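Local coordinates for nitrate transport protein (Parabacteroides distasonis, PDB 3HN0) that probably serves as the substrate-binding component of an ABC transporter, perhaps for nitrate or a related small solute, at residues I82-E90 with R146-L154. Numbering follows the deposited sequence.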
# COMPACT_ATOMS: atom_id res chain seq x y z
N ILE A 82 6.92 9.55 -5.39
CA ILE A 82 5.57 10.04 -5.17
C ILE A 82 4.64 8.87 -5.47
O ILE A 82 4.86 8.07 -6.38
CB ILE A 82 5.31 11.34 -6.02
CG1 ILE A 82 3.88 11.91 -5.79
CG2 ILE A 82 5.49 11.06 -7.53
CD1 ILE A 82 3.57 13.28 -6.50
N TRP A 83 3.60 8.74 -4.64
CA TRP A 83 2.77 7.55 -4.65
C TRP A 83 1.25 7.86 -4.76
O TRP A 83 0.43 6.96 -4.85
CB TRP A 83 3.08 6.69 -3.39
CG TRP A 83 4.54 6.29 -3.40
CD1 TRP A 83 5.58 7.02 -2.94
CD2 TRP A 83 5.10 5.13 -4.04
NE1 TRP A 83 6.77 6.40 -3.21
CE2 TRP A 83 6.51 5.20 -3.86
CE3 TRP A 83 4.56 4.01 -4.70
CZ2 TRP A 83 7.37 4.26 -4.34
CZ3 TRP A 83 5.43 3.03 -5.16
CH2 TRP A 83 6.84 3.18 -5.00
N GLY A 84 0.90 9.13 -4.73
CA GLY A 84 -0.51 9.57 -4.75
C GLY A 84 -0.74 10.45 -5.96
O GLY A 84 -0.50 11.66 -5.93
N THR A 85 -1.14 9.87 -7.08
CA THR A 85 -1.31 10.66 -8.26
C THR A 85 -2.70 10.75 -8.84
O THR A 85 -2.97 11.65 -9.63
CB THR A 85 -0.32 10.22 -9.38
OG1 THR A 85 -0.68 8.95 -9.86
CG2 THR A 85 1.07 10.12 -8.86
N LEU A 86 -3.58 9.81 -8.48
CA LEU A 86 -4.88 9.78 -9.14
C LEU A 86 -6.01 9.54 -8.15
O LEU A 86 -6.02 8.58 -7.38
CB LEU A 86 -4.86 8.72 -10.25
CG LEU A 86 -5.94 8.92 -11.30
CD1 LEU A 86 -5.65 10.24 -12.12
CD2 LEU A 86 -6.03 7.69 -12.18
N TYR A 87 -6.97 10.48 -8.19
CA TYR A 87 -8.15 10.39 -7.37
C TYR A 87 -9.42 10.59 -8.15
O TYR A 87 -9.45 11.29 -9.14
CB TYR A 87 -8.05 11.44 -6.26
CG TYR A 87 -6.98 11.17 -5.26
CD1 TYR A 87 -5.66 11.58 -5.51
CD2 TYR A 87 -7.25 10.50 -4.06
CE1 TYR A 87 -4.63 11.33 -4.59
CE2 TYR A 87 -6.21 10.24 -3.15
CZ TYR A 87 -4.92 10.67 -3.42
OH TYR A 87 -3.91 10.43 -2.51
N LEU A 88 -10.50 9.92 -7.75
CA LEU A 88 -11.79 10.11 -8.39
C LEU A 88 -12.58 11.15 -7.63
O LEU A 88 -12.72 11.05 -6.40
CB LEU A 88 -12.57 8.80 -8.34
CG LEU A 88 -13.99 8.73 -8.92
CD1 LEU A 88 -13.99 9.02 -10.41
CD2 LEU A 88 -14.53 7.33 -8.59
N VAL A 89 -13.15 12.12 -8.34
CA VAL A 89 -13.99 13.14 -7.74
C VAL A 89 -15.38 13.10 -8.38
O VAL A 89 -15.52 12.79 -9.56
CB VAL A 89 -13.38 14.55 -7.89
CG1 VAL A 89 -12.06 14.64 -7.14
CG2 VAL A 89 -13.15 14.94 -9.40
N GLU A 90 -16.39 13.40 -7.58
CA GLU A 90 -17.76 13.39 -8.05
C GLU A 90 -18.51 14.55 -7.40
O GLU A 90 -18.24 14.90 -6.24
CB GLU A 90 -18.45 12.04 -7.76
CG GLU A 90 -17.59 10.81 -8.06
CD GLU A 90 -18.35 9.49 -7.99
OE1 GLU A 90 -19.37 9.35 -8.71
OE2 GLU A 90 -17.91 8.58 -7.24
N ARG A 146 -18.02 14.05 -12.92
CA ARG A 146 -17.25 12.94 -12.38
C ARG A 146 -15.98 12.90 -13.20
O ARG A 146 -16.04 13.01 -14.43
CB ARG A 146 -18.14 11.69 -12.48
CG ARG A 146 -17.53 10.34 -12.35
CD ARG A 146 -18.62 9.25 -12.64
NE ARG A 146 -19.45 8.99 -11.47
CZ ARG A 146 -20.58 8.28 -11.49
NH1 ARG A 146 -21.05 7.77 -12.61
NH2 ARG A 146 -21.25 8.08 -10.36
N ALA A 147 -14.83 12.80 -12.51
CA ALA A 147 -13.55 12.87 -13.15
C ALA A 147 -12.46 12.26 -12.30
O ALA A 147 -12.65 11.98 -11.12
CB ALA A 147 -13.21 14.36 -13.47
N VAL A 148 -11.33 12.04 -12.95
CA VAL A 148 -10.11 11.71 -12.26
C VAL A 148 -9.13 12.86 -12.37
O VAL A 148 -9.00 13.48 -13.42
CB VAL A 148 -9.47 10.41 -12.76
CG1 VAL A 148 -10.31 9.19 -12.31
CG2 VAL A 148 -9.26 10.46 -14.24
N LEU A 149 -8.46 13.15 -11.25
CA LEU A 149 -7.48 14.25 -11.15
C LEU A 149 -6.35 13.91 -10.19
O LEU A 149 -6.54 13.18 -9.24
CB LEU A 149 -8.16 15.55 -10.65
CG LEU A 149 -9.10 16.27 -11.60
CD1 LEU A 149 -9.84 17.42 -10.84
CD2 LEU A 149 -8.46 16.81 -12.84
N GLY A 150 -5.21 14.55 -10.41
CA GLY A 150 -4.10 14.62 -9.45
C GLY A 150 -3.81 16.08 -9.13
O GLY A 150 -4.44 16.98 -9.66
N GLU A 151 -2.84 16.31 -8.26
CA GLU A 151 -2.54 17.64 -7.75
C GLU A 151 -1.72 18.42 -8.74
O GLU A 151 -0.93 17.83 -9.42
CB GLU A 151 -1.81 17.50 -6.45
CG GLU A 151 -2.68 16.84 -5.35
CD GLU A 151 -3.79 17.73 -4.88
OE1 GLU A 151 -3.96 18.89 -5.36
OE2 GLU A 151 -4.52 17.28 -4.01
N PRO A 152 -1.87 19.76 -8.78
CA PRO A 152 -2.66 20.66 -7.95
C PRO A 152 -4.11 20.80 -8.42
O PRO A 152 -4.97 21.42 -7.72
CB PRO A 152 -1.93 22.00 -8.14
CG PRO A 152 -1.43 21.93 -9.47
CD PRO A 152 -1.07 20.53 -9.77
N PHE A 153 -4.42 20.20 -9.56
CA PHE A 153 -5.74 20.39 -10.21
C PHE A 153 -6.85 19.89 -9.28
O PHE A 153 -7.94 20.47 -9.20
CB PHE A 153 -5.77 19.59 -11.50
CG PHE A 153 -4.68 19.95 -12.42
CD1 PHE A 153 -4.76 21.16 -13.11
CD2 PHE A 153 -3.54 19.10 -12.59
CE1 PHE A 153 -3.74 21.53 -14.00
CE2 PHE A 153 -2.52 19.48 -13.46
CZ PHE A 153 -2.62 20.72 -14.15
N LEU A 154 -6.58 18.78 -8.63
CA LEU A 154 -7.50 18.20 -7.64
C LEU A 154 -7.88 19.23 -6.58
O LEU A 154 -9.05 19.47 -6.31
CB LEU A 154 -6.85 16.99 -6.98
CG LEU A 154 -7.63 16.22 -5.90
CD1 LEU A 154 -9.02 15.83 -6.36
CD2 LEU A 154 -6.81 14.93 -5.44
O HOH W 1 -1.36 14.06 -7.23
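The guanidinium of Arg146 takes Glu90 OE1 at its edge, in plane: Arg146 NE and Arg146 NH2 both donate to this one oxygen, each at 2.8 Å. The carboxylate and guanidinium planes are 62° apart; NH2 meets OE1 nearly along its C-O bond, NE from above the carboxylate plane. The long arginine suits this place because its NH1 also reaches Pro97 O and it makes a cation-pi contact with Tyr123, while Glu90 OE2 is hydrogen-bonded to Thr167 OG1. On the other face of the sheet, Leu149 O lies at the edge of the Tyr87 ring, which offers Leu154 CD2 an apolar surface, approached obliquely, while its hydroxyl bonds Arg239 O. Branched Val89 meets Leu154 CD1 tightly, at 3.4 Å, through CG1, set anti to the carbonyl carbon (chi1 -64°); small Ala147 lets Val89 CG2 lie against its CB. The strands themselves run antiparallel, Tyr87 pairing with Leu149 and Val89 with Ala147 through two backbone bonds each. Past them, a water joins Gly84 O to Glu151 N. Strand 87-90 is the middle of a three-stranded antiparallel sheet, between 146-149 and 165-169; helix 132-141 packs on Ala147 and Leu149, and helix 153-160 brings Leu154 over the same face.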